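Local structure of C2 toxin component I (Clostridium botulinum, 2J3X) at residues A98-L109 against Y141-N152; L187-A198 against L210-E218. The protein acts as the enzymatic component of the binary C2 toxin, an ADP-ribosyltransferase that, as in related clostridial binary toxins, modifies host-cell actin. The protein carries 2 engineered substitutions. One frame throughout, in Å; residues are numbered along the deposited sequence.

Interaction 1. Residues A98-L109 against Y141-N152; sequences AIGYVNFTPKEL and YTKFSFISLGLN. With SO4 (sulfate ion), chain P.
In the mixed sheet of this ADP-ribosyltransferase-like fold, Tyr101 and Gly150 form the hydrogen-bonded pair of a short antiparallel pairing. Tyr101 N bonds Gly150 O at 2.9 Å, and Gly150 N returns to Tyr101 O at 2.8 Å. In the adjacent non-hydrogen-bonded pair, Leu149 faces Val102 and presses CD1 against the glycine backbone, 3.3 Å from Gly100 C. Beyond the strands, an inverse gamma turn centred on Asn103 carries the amide across: Asn103 OD1 accepts Ser148 N at 2.9 Å in a nearly straight bond, though the donor stands 51° above the carbonyl plane. ND2 donates to a water and only weakly to a sulfate, which Lys50 and Thr51 also bind.

Lys143 reaches the same turn because its chain bends at chi2 (83°) and then runs straight to NZ, laying CD over one face of the Phe104 ring. Beyond the ring, Lys143 NZ is gripped twice, by Asn103 O at 2.8 Å, almost in line with the carbonyl, and by the syn lone pair of Glu108 OE2, a 2.8 Å salt bridge. The other carboxylate oxygen, Glu108 OE1, accepts Thr105 N at 3.0 Å, which should fix the rotation of the group. Farther on, Leu109 CA sits over a face of the Tyr141 ring, 3.9 Å from its centroid, a CH-pi contact.

Strand 98-102 lies between strands 162-168 and 147-150, the latter flanked in turn by 183-187; strand 141-143 pairs instead with 191-203, and helix 47-59 covers the bend at Phe144 to Phe146.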
loop_
_atom_site.group_PDB
_atom_site.type_symbol
_atom_site.label_atom_id
_atom_site.label_comp_id
_atom_site.label_asym_id
_atom_site.label_seq_id
_atom_site.Cartn_x
_atom_site.Cartn_y
_atom_site.Cartn_z
ATOM N N ALA A 98 -23.421 -1.540 -0.078
ATOM C CA ALA A 98 -23.547 -0.081 -0.094
ATOM C C ALA A 98 -22.821 0.354 -1.345
ATOM O O ALA A 98 -21.728 -0.138 -1.619
ATOM C CB ALA A 98 -22.894 0.545 1.147
ATOM N N ILE A 99 -23.424 1.277 -2.088
ATOM C CA ILE A 99 -22.810 1.773 -3.323
ATOM C C ILE A 99 -22.424 3.240 -3.066
ATOM O O ILE A 99 -23.213 4.012 -2.523
ATOM C CB ILE A 99 -23.822 1.696 -4.460
ATOM C CG1 ILE A 99 -24.141 0.200 -4.744
ATOM C CG2 ILE A 99 -23.297 2.390 -5.735
ATOM C CD1 ILE A 99 -25.345 0.041 -5.577
ATOM N N GLY A 100 -21.244 3.649 -3.530
ATOM C CA GLY A 100 -20.894 5.056 -3.378
ATOM C C GLY A 100 -19.496 5.277 -3.953
ATOM O O GLY A 100 -19.025 4.477 -4.747
ATOM N N TYR A 101 -18.874 6.380 -3.580
ATOM C CA TYR A 101 -17.675 6.859 -4.264
ATOM C C TYR A 101 -16.532 6.807 -3.275
ATOM O O TYR A 101 -16.606 7.446 -2.192
ATOM C CB TYR A 101 -17.866 8.293 -4.681
ATOM C CG TYR A 101 -19.010 8.511 -5.621
ATOM C CD1 TYR A 101 -19.058 7.842 -6.853
ATOM C CD2 TYR A 101 -20.070 9.385 -5.273
ATOM C CE1 TYR A 101 -20.130 8.090 -7.766
ATOM C CE2 TYR A 101 -21.168 9.604 -6.179
ATOM C CZ TYR A 101 -21.178 8.958 -7.396
ATOM O OH TYR A 101 -22.219 9.146 -8.310
ATOM N N VAL A 102 -15.476 6.075 -3.609
ATOM C CA VAL A 102 -14.349 6.017 -2.674
ATOM C C VAL A 102 -13.364 7.173 -2.855
ATOM O O VAL A 102 -13.211 7.715 -3.941
ATOM C CB VAL A 102 -13.607 4.638 -2.720
ATOM C CG1 VAL A 102 -14.437 3.560 -2.015
ATOM C CG2 VAL A 102 -13.336 4.169 -4.148
ATOM N N ASN A 103 -12.702 7.566 -1.775
ATOM C CA ASN A 103 -11.825 8.745 -1.846
ATOM C C ASN A 103 -10.444 8.406 -2.441
ATOM O O ASN A 103 -9.461 8.272 -1.682
ATOM C CB ASN A 103 -11.755 9.444 -0.499
ATOM C CG ASN A 103 -11.260 8.553 0.651
ATOM O OD1 ASN A 103 -11.459 7.309 0.710
ATOM N ND2 ASN A 103 -10.660 9.217 1.628
ATOM N N PHE A 104 -10.378 8.192 -3.767
ATOM C CA PHE A 104 -9.068 8.080 -4.491
ATOM C C PHE A 104 -8.936 9.256 -5.422
ATOM O O PHE A 104 -9.857 9.487 -6.242
ATOM C CB PHE A 104 -8.919 6.813 -5.334
ATOM C CG PHE A 104 -8.561 5.616 -4.557
ATOM C CD1 PHE A 104 -9.554 4.875 -3.874
ATOM C CD2 PHE A 104 -7.255 5.149 -4.574
ATOM C CE1 PHE A 104 -9.210 3.735 -3.158
ATOM C CE2 PHE A 104 -6.899 4.050 -3.820
ATOM C CZ PHE A 104 -7.863 3.329 -3.124
ATOM N N THR A 105 -7.811 9.976 -5.338
ATOM C CA THR A 105 -7.452 10.996 -6.339
ATOM C C THR A 105 -6.652 10.390 -7.469
ATOM O O THR A 105 -6.170 9.238 -7.335
ATOM C CB THR A 105 -6.559 12.097 -5.692
ATOM O OG1 THR A 105 -5.377 11.468 -5.220
ATOM C CG2 THR A 105 -7.288 12.725 -4.507
ATOM N N PRO A 106 -6.472 11.126 -8.599
ATOM C CA PRO A 106 -5.579 10.571 -9.638
ATOM C C PRO A 106 -4.204 10.173 -9.099
ATOM O O PRO A 106 -3.734 9.099 -9.452
ATOM C CB PRO A 106 -5.468 11.705 -10.667
ATOM C CG PRO A 106 -6.815 12.472 -10.507
ATOM C CD PRO A 106 -7.122 12.395 -9.019
ATOM N N LYS A 107 -3.594 10.997 -8.238
ATOM C CA LYS A 107 -2.230 10.633 -7.746
ATOM C C LYS A 107 -2.246 9.287 -7.041
ATOM O O LYS A 107 -1.295 8.510 -7.168
ATOM C CB LYS A 107 -1.646 11.679 -6.761
ATOM C CG LYS A 107 -1.077 12.877 -7.438
ATOM C CD LYS A 107 -0.872 13.990 -6.413
ATOM C CE LYS A 107 -0.312 15.238 -7.125
ATOM N NZ LYS A 107 0.265 16.297 -6.209
ATOM N N GLU A 108 -3.317 9.009 -6.285
ATOM C CA GLU A 108 -3.465 7.724 -5.582
ATOM C C GLU A 108 -3.762 6.514 -6.468
ATOM O O GLU A 108 -3.790 5.369 -5.983
ATOM C CB GLU A 108 -4.573 7.849 -4.518
ATOM C CG GLU A 108 -4.269 8.895 -3.475
ATOM C CD GLU A 108 -5.369 8.932 -2.432
ATOM O OE1 GLU A 108 -6.454 9.432 -2.752
ATOM O OE2 GLU A 108 -5.149 8.419 -1.309
ATOM N N LEU A 109 -4.042 6.771 -7.758
ATOM C CA LEU A 109 -4.139 5.731 -8.779
ATOM C C LEU A 109 -2.868 5.731 -9.617
ATOM O O LEU A 109 -2.854 5.192 -10.696
ATOM C CB LEU A 109 -5.387 5.992 -9.674
ATOM C CG LEU A 109 -6.698 5.977 -8.906
ATOM C CD1 LEU A 109 -7.825 6.473 -9.817
ATOM C CD2 LEU A 109 -7.055 4.567 -8.362
ATOM N N TYR A 141 -4.741 -0.785 -6.184
ATOM C CA TYR A 141 -4.244 0.423 -5.489
ATOM C C TYR A 141 -4.725 0.448 -4.057
ATOM O O TYR A 141 -5.919 0.602 -3.793
ATOM C CB TYR A 141 -4.790 1.661 -6.193
ATOM C CG TYR A 141 -4.322 1.755 -7.626
ATOM C CD1 TYR A 141 -3.049 2.243 -7.947
ATOM C CD2 TYR A 141 -5.192 1.364 -8.685
ATOM C CE1 TYR A 141 -2.638 2.333 -9.295
ATOM C CE2 TYR A 141 -4.798 1.451 -10.008
ATOM C CZ TYR A 141 -3.521 1.954 -10.314
ATOM O OH TYR A 141 -3.128 2.047 -11.640
ATOM N N THR A 142 -3.805 0.315 -3.101
ATOM C CA THR A 142 -4.215 0.216 -1.715
ATOM C C THR A 142 -4.424 1.576 -1.054
ATOM O O THR A 142 -3.579 2.504 -1.170
ATOM C CB THR A 142 -3.102 -0.565 -0.937
ATOM O OG1 THR A 142 -2.838 -1.774 -1.656
ATOM C CG2 THR A 142 -3.510 -0.848 0.538
ATOM N N LYS A 143 -5.533 1.697 -0.306
ATOM C CA LYS A 143 -5.767 2.829 0.553
ATOM C C LYS A 143 -5.253 2.454 1.948
ATOM O O LYS A 143 -5.858 1.679 2.661
ATOM C CB LYS A 143 -7.278 3.146 0.599
ATOM C CG LYS A 143 -7.558 4.475 1.367
ATOM C CD LYS A 143 -7.376 5.706 0.461
ATOM C CE LYS A 143 -7.716 6.986 1.224
ATOM N NZ LYS A 143 -7.442 8.089 0.243
ATOM N N PHE A 144 -4.071 2.966 2.299
ATOM C CA PHE A 144 -3.475 2.584 3.581
ATOM C C PHE A 144 -4.262 3.057 4.788
ATOM O O PHE A 144 -4.326 2.334 5.798
ATOM C CB PHE A 144 -2.024 3.104 3.644
ATOM C CG PHE A 144 -1.186 2.616 2.519
ATOM C CD1 PHE A 144 -0.857 1.244 2.374
ATOM C CD2 PHE A 144 -0.699 3.536 1.576
ATOM C CE1 PHE A 144 -0.020 0.816 1.291
ATOM C CE2 PHE A 144 0.116 3.124 0.503
ATOM C CZ PHE A 144 0.440 1.763 0.354
ATOM N N SER A 145 -4.917 4.208 4.677
ATOM C CA SER A 145 -5.675 4.781 5.786
ATOM C C SER A 145 -7.075 4.171 5.743
ATOM O O SER A 145 -7.346 3.317 4.913
ATOM C CB SER A 145 -5.796 6.307 5.660
ATOM O OG SER A 145 -6.506 6.640 4.446
ATOM N N PHE A 146 -7.927 4.596 6.674
ATOM C CA PHE A 146 -9.362 4.304 6.558
ATOM C C PHE A 146 -9.809 4.829 5.202
ATOM O O PHE A 146 -9.269 5.847 4.716
ATOM C CB PHE A 146 -10.105 5.065 7.636
ATOM C CG PHE A 146 -9.625 4.718 9.006
ATOM C CD1 PHE A 146 -9.914 3.448 9.565
ATOM C CD2 PHE A 146 -8.819 5.622 9.699
ATOM C CE1 PHE A 146 -9.455 3.101 10.871
ATOM C CE2 PHE A 146 -8.354 5.297 11.003
ATOM C CZ PHE A 146 -8.670 4.059 11.586
ATOM N N ILE A 147 -10.798 4.170 4.624
ATOM C CA ILE A 147 -11.340 4.568 3.335
ATOM C C ILE A 147 -12.744 5.130 3.575
ATOM O O ILE A 147 -13.458 4.685 4.504
ATOM C CB ILE A 147 -11.272 3.366 2.350
ATOM C CG1 ILE A 147 -11.494 3.773 0.902
ATOM C CG2 ILE A 147 -12.216 2.245 2.792
ATOM C CD1 ILE A 147 -11.354 2.577 -0.082
ATOM N N SER A 148 -13.103 6.181 2.834
ATOM C CA SER A 148 -14.413 6.824 3.003
ATOM C C SER A 148 -15.239 6.503 1.780
ATOM O O SER A 148 -14.704 6.479 0.679
ATOM C CB SER A 148 -14.249 8.328 3.096
ATOM O OG SER A 148 -13.536 8.701 4.283
ATOM N N LEU A 149 -16.530 6.231 1.954
ATOM C CA LEU A 149 -17.409 5.966 0.813
ATOM C C LEU A 149 -18.481 7.052 0.790
ATOM O O LEU A 149 -19.400 7.012 1.642
ATOM C CB LEU A 149 -18.069 4.601 0.959
ATOM C CG LEU A 149 -18.925 4.212 -0.259
ATOM C CD1 LEU A 149 -18.149 3.559 -1.443
ATOM C CD2 LEU A 149 -20.073 3.235 0.173
ATOM N N GLY A 150 -18.342 8.036 -0.098
ATOM C CA GLY A 150 -19.329 9.149 -0.197
ATOM C C GLY A 150 -20.624 8.600 -0.782
ATOM O O GLY A 150 -20.595 7.819 -1.718
ATOM N N LEU A 151 -21.764 8.984 -0.197
ATOM C CA LEU A 151 -23.005 8.312 -0.551
ATOM C C LEU A 151 -23.802 8.992 -1.637
ATOM O O LEU A 151 -24.724 8.379 -2.184
ATOM C CB LEU A 151 -23.916 8.119 0.682
ATOM C CG LEU A 151 -23.252 7.181 1.700
ATOM C CD1 LEU A 151 -24.163 7.031 2.923
ATOM C CD2 LEU A 151 -22.912 5.832 1.103
ATOM N N ASN A 152 -23.459 10.233 -1.975
ATOM C CA ASN A 152 -24.159 10.868 -3.088
ATOM C C ASN A 152 -23.262 11.862 -3.819
ATOM O O ASN A 152 -22.068 12.007 -3.449
ATOM C CB ASN A 152 -25.497 11.524 -2.649
ATOM C CG ASN A 152 -25.303 12.677 -1.672
ATOM O OD1 ASN A 152 -24.286 13.372 -1.714
ATOM N ND2 ASN A 152 -26.275 12.880 -0.764
HETATM S S SO4 P . -8.676 12.599 4.017
HETATM O O1 SO4 P . -9.867 12.892 4.823
HETATM O O2 SO4 P . -7.706 11.756 4.736
HETATM O O3 SO4 P . -9.055 11.889 2.790
HETATM O O4 SO4 P . -7.995 13.875 3.767
HETATM O O HOH W 1 -25.104 5.681 -1.678
HETATM O O HOH W 2 -10.671 8.171 4.402
#

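Interaction 2. Residues L187-A198 against L210-E218; sequences LNQGFSIIPESA and LIEGSLSQE
Leu215, with CG anti to the backbone N (chi1 -164°), tips its branches toward strand 191-198: Leu215 CD1 meets Phe191 CB at 3.9 Å and also touches the tip of Ile193, while CD2 stands over one face of the Phe191 ring. Glu196, folded back at chi2 (-74°), brings OE2 to within 3.1 Å of Ser214 OG. Gln217 runs beside Phe191 in the same direction, its CG 3.7 Å from Phe191 CE1 and its amide turned 46° from the ring, whereas Ser216 O lies in the ring plane at the edge.

These side chains project from the antiparallel hairpin of strands 191-203 and 206-216. Paired bonds link Ser192 with Ser216 and Ile194 with Ser214, the former including an almost straight Ser192 N to Ser216 O bond of 2.8 Å. A classic beta bulge then shifts the register: Glu212 O receives Glu196 N at 2.7 Å and, weakly, Ser197 N, before Glu212 N restores regular pairing with Ser197 O at 3.0 Å. On the face shared by Pro195 and Ile211, Pro195 CB packs on Ile211 CG2 at 3.7 Å, and helix 126-136 covers both residues through Ile136. At the other end a water joins Gly190 O and Glu218 N to Ser192 OG, whose hydroxyl also bonds Thr142; the carboxylate of Glu218 forms a salt bridge with Arg368.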
loop_
_atom_site.group_PDB
_atom_site.type_symbol
_atom_site.label_atom_id
_atom_site.label_comp_id
_atom_site.label_asym_id
_atom_site.label_seq_id
_atom_site.Cartn_x
_atom_site.Cartn_y
_atom_site.Cartn_z
ATOM N N LEU A 187 -14.654 2.997 6.371
ATOM C CA LEU A 187 -14.337 1.562 6.392
ATOM C C LEU A 187 -12.887 1.374 6.882
ATOM O O LEU A 187 -12.140 2.354 6.959
ATOM C CB LEU A 187 -14.512 0.909 5.005
ATOM C CG LEU A 187 -15.761 1.296 4.222
ATOM C CD1 LEU A 187 -15.633 0.637 2.838
ATOM C CD2 LEU A 187 -17.005 0.790 4.923
ATOM N N ASN A 188 -12.536 0.135 7.229
ATOM C CA ASN A 188 -11.242 -0.209 7.805
ATOM C C ASN A 188 -10.089 0.244 6.910
ATOM O O ASN A 188 -10.221 0.424 5.671
ATOM C CB ASN A 188 -11.164 -1.740 7.931
ATOM C CG ASN A 188 -11.988 -2.262 9.088
ATOM O OD1 ASN A 188 -12.260 -1.515 10.022
ATOM N ND2 ASN A 188 -12.270 -3.552 9.089
ATOM N N GLN A 189 -8.920 0.353 7.533
ATOM C CA GLN A 189 -7.701 0.615 6.813
ATOM C C GLN A 189 -7.368 -0.576 5.900
ATOM O O GLN A 189 -7.731 -1.741 6.180
ATOM C CB GLN A 189 -6.552 0.655 7.832
ATOM C CG GLN A 189 -6.609 1.830 8.815
ATOM C CD GLN A 189 -5.256 2.012 9.497
ATOM O OE1 GLN A 189 -5.194 1.978 10.712
ATOM N NE2 GLN A 189 -4.162 2.211 8.706
ATOM N N GLY A 190 -6.630 -0.286 4.821
ATOM C CA GLY A 190 -5.966 -1.343 4.076
ATOM C C GLY A 190 -6.758 -2.037 2.970
ATOM O O GLY A 190 -6.368 -3.111 2.507
ATOM N N PHE A 191 -7.867 -1.436 2.541
ATOM C CA PHE A 191 -8.535 -1.961 1.362
ATOM C C PHE A 191 -7.843 -1.438 0.140
ATOM O O PHE A 191 -7.274 -0.332 0.174
ATOM C CB PHE A 191 -10.001 -1.491 1.290
ATOM C CG PHE A 191 -10.920 -2.249 2.215
ATOM C CD1 PHE A 191 -11.171 -3.589 1.986
ATOM C CD2 PHE A 191 -11.523 -1.610 3.303
ATOM C CE1 PHE A 191 -11.997 -4.326 2.846
ATOM C CE2 PHE A 191 -12.364 -2.336 4.191
ATOM C CZ PHE A 191 -12.596 -3.688 3.926
ATOM N N SER A 192 -7.992 -2.177 -0.958
ATOM C CA SER A 192 -7.534 -1.722 -2.254
ATOM C C SER A 192 -8.709 -1.593 -3.206
ATOM O O SER A 192 -9.772 -2.181 -2.971
ATOM C CB SER A 192 -6.552 -2.717 -2.875
ATOM O OG SER A 192 -5.373 -2.769 -2.063
ATOM N N ILE A 193 -8.475 -0.832 -4.262
ATOM C CA ILE A 193 -9.454 -0.742 -5.361
ATOM C C ILE A 193 -8.767 -1.303 -6.603
ATOM O O ILE A 193 -7.608 -0.980 -6.866
ATOM C CB ILE A 193 -9.888 0.692 -5.583
ATOM C CG1 ILE A 193 -10.874 1.121 -4.499
ATOM C CG2 ILE A 193 -10.726 0.800 -6.865
ATOM C CD1 ILE A 193 -12.359 0.495 -4.707
ATOM N N ILE A 194 -9.493 -2.140 -7.346
ATOM C CA ILE A 194 -9.074 -2.643 -8.645
ATOM C C ILE A 194 -10.022 -2.048 -9.717
ATOM O O ILE A 194 -11.201 -2.435 -9.801
ATOM C CB ILE A 194 -9.162 -4.154 -8.687
ATOM C CG1 ILE A 194 -8.276 -4.788 -7.607
ATOM C CG2 ILE A 194 -8.714 -4.662 -10.093
ATOM C CD1 ILE A 194 -8.451 -6.324 -7.508
ATOM N N PRO A 195 -9.537 -1.070 -10.488
ATOM C CA PRO A 195 -10.421 -0.448 -11.507
ATOM C C PRO A 195 -10.777 -1.541 -12.511
ATOM O O PRO A 195 -9.905 -2.300 -12.939
ATOM C CB PRO A 195 -9.480 0.584 -12.171
ATOM C CG PRO A 195 -8.590 0.998 -11.001
ATOM C CD PRO A 195 -8.211 -0.388 -10.434
ATOM N N GLU A 196 -12.069 -1.642 -12.829
ATOM C CA GLU A 196 -12.536 -2.651 -13.782
ATOM C C GLU A 196 -12.985 -2.055 -15.109
ATOM O O GLU A 196 -12.877 -2.751 -16.138
ATOM C CB GLU A 196 -13.668 -3.472 -13.154
ATOM C CG GLU A 196 -13.263 -4.150 -11.797
ATOM C CD GLU A 196 -12.339 -5.348 -11.915
ATOM O OE1 GLU A 196 -11.897 -5.694 -13.049
ATOM O OE2 GLU A 196 -12.035 -5.964 -10.845
ATOM N N SER A 197 -13.424 -0.795 -15.089
ATOM C CA SER A 197 -13.831 -0.084 -16.319
ATOM C C SER A 197 -13.737 1.408 -16.082
ATOM O O SER A 197 -13.706 1.851 -14.953
ATOM C CB SER A 197 -15.269 -0.426 -16.736
ATOM O OG SER A 197 -16.177 -0.072 -15.724
ATOM N N ALA A 198 -13.673 2.163 -17.171
ATOM C CA ALA A 198 -13.610 3.611 -17.077
ATOM C C ALA A 198 -14.316 4.202 -18.278
ATOM O O ALA A 198 -14.118 3.728 -19.412
ATOM C CB ALA A 198 -12.156 4.064 -17.075
ATOM N N LEU A 210 -15.180 8.331 -14.987
ATOM C CA LEU A 210 -15.906 7.559 -13.963
ATOM C C LEU A 210 -15.340 6.155 -14.046
ATOM O O LEU A 210 -15.424 5.476 -15.077
ATOM C CB LEU A 210 -17.408 7.554 -14.270
ATOM C CG LEU A 210 -18.279 6.683 -13.352
ATOM C CD1 LEU A 210 -18.248 7.208 -11.874
ATOM C CD2 LEU A 210 -19.725 6.700 -13.964
ATOM N N ILE A 211 -14.778 5.729 -12.929
ATOM C CA ILE A 211 -14.132 4.430 -12.830
ATOM C C ILE A 211 -14.990 3.558 -11.958
ATOM O O ILE A 211 -15.345 3.956 -10.829
ATOM C CB ILE A 211 -12.729 4.566 -12.191
ATOM C CG1 ILE A 211 -11.826 5.454 -13.055
ATOM C CG2 ILE A 211 -12.130 3.139 -11.866
ATOM C CD1 ILE A 211 -10.639 6.032 -12.273
ATOM N N GLU A 212 -15.335 2.375 -12.460
ATOM C CA GLU A 212 -15.964 1.348 -11.606
ATOM C C GLU A 212 -14.840 0.477 -11.052
ATOM O O GLU A 212 -14.073 -0.130 -11.807
ATOM C CB GLU A 212 -16.881 0.438 -12.431
ATOM C CG GLU A 212 -17.977 1.152 -13.191
ATOM C CD GLU A 212 -18.966 1.915 -12.293
ATOM O OE1 GLU A 212 -19.157 1.524 -11.104
ATOM O OE2 GLU A 212 -19.559 2.901 -12.816
ATOM N N GLY A 213 -14.734 0.435 -9.734
ATOM C CA GLY A 213 -13.670 -0.379 -9.092
ATOM C C GLY A 213 -14.210 -1.436 -8.176
ATOM O O GLY A 213 -15.293 -1.263 -7.578
ATOM N N SER A 214 -13.451 -2.518 -8.014
ATOM C CA SER A 214 -13.835 -3.554 -7.045
ATOM C C SER A 214 -13.043 -3.340 -5.802
ATOM O O SER A 214 -11.845 -3.128 -5.871
ATOM C CB SER A 214 -13.474 -5.001 -7.513
ATOM O OG SER A 214 -14.167 -5.279 -8.685
ATOM N N LEU A 215 -13.705 -3.416 -4.662
ATOM C CA LEU A 215 -13.021 -3.307 -3.391
ATOM C C LEU A 215 -12.354 -4.637 -3.107
ATOM O O LEU A 215 -13.029 -5.680 -3.161
ATOM C CB LEU A 215 -14.054 -3.004 -2.299
ATOM C CG LEU A 215 -13.571 -2.494 -0.963
ATOM C CD1 LEU A 215 -13.007 -1.096 -1.134
ATOM C CD2 LEU A 215 -14.806 -2.496 0.003
ATOM N N SER A 216 -11.071 -4.628 -2.764
ATOM C CA SER A 216 -10.349 -5.882 -2.595
ATOM C C SER A 216 -9.403 -5.801 -1.406
ATOM O O SER A 216 -9.224 -4.734 -0.838
ATOM C CB SER A 216 -9.602 -6.258 -3.890
ATOM O OG SER A 216 -10.315 -5.863 -5.067
ATOM N N GLN A 217 -8.804 -6.932 -1.038
ATOM C CA GLN A 217 -7.868 -6.926 0.085
ATOM C C GLN A 217 -6.655 -7.683 -0.337
ATOM O O GLN A 217 -6.751 -8.897 -0.567
ATOM C CB GLN A 217 -8.487 -7.661 1.273
ATOM C CG GLN A 217 -9.407 -6.818 2.060
ATOM C CD GLN A 217 -10.221 -7.672 3.026
ATOM O OE1 GLN A 217 -11.074 -8.483 2.610
ATOM N NE2 GLN A 217 -9.959 -7.493 4.315
ATOM N N GLU A 218 -5.527 -6.983 -0.526
ATOM C CA GLU A 218 -4.344 -7.628 -1.012
ATOM C C GLU A 218 -3.577 -8.095 0.232
ATOM O O GLU A 218 -3.440 -7.325 1.192
ATOM C CB GLU A 218 -3.473 -6.599 -1.783
ATOM C CG GLU A 218 -2.263 -7.268 -2.396
ATOM C CD GLU A 218 -1.487 -6.239 -3.235
ATOM O OE1 GLU A 218 -1.543 -5.019 -2.915
ATOM O OE2 GLU A 218 -0.808 -6.668 -4.175
HETATM O O HOH W 3 -5.461 -4.221 0.187
HETATM O O HOH W 4 -17.009 3.225 -15.694
#

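How the interactions relate
Interactions 1 and 2 illustrate how one sheet can be secured at buried and at more open places by different chemistry. They follow each other along the chain, with centres about 8 Å apart, and meet where strand 141-143 lies beside 191-203: Lys143 N is probably hydrogen-bonded to Phe191 O at 2.7 Å, and the Phe104 ring packs on Ile193. Interaction 1 is the more buried. Its strand pairing is brief, and it is supplemented by a buried lysine with a carboxylate partner, by an asparagine amide and by apolar packing. Interaction 2, partly exposed, relies on long backbone pairing interrupted by a bulge, with apolar packing on one face and mostly serines on the other, joined by Ile194 and Glu212.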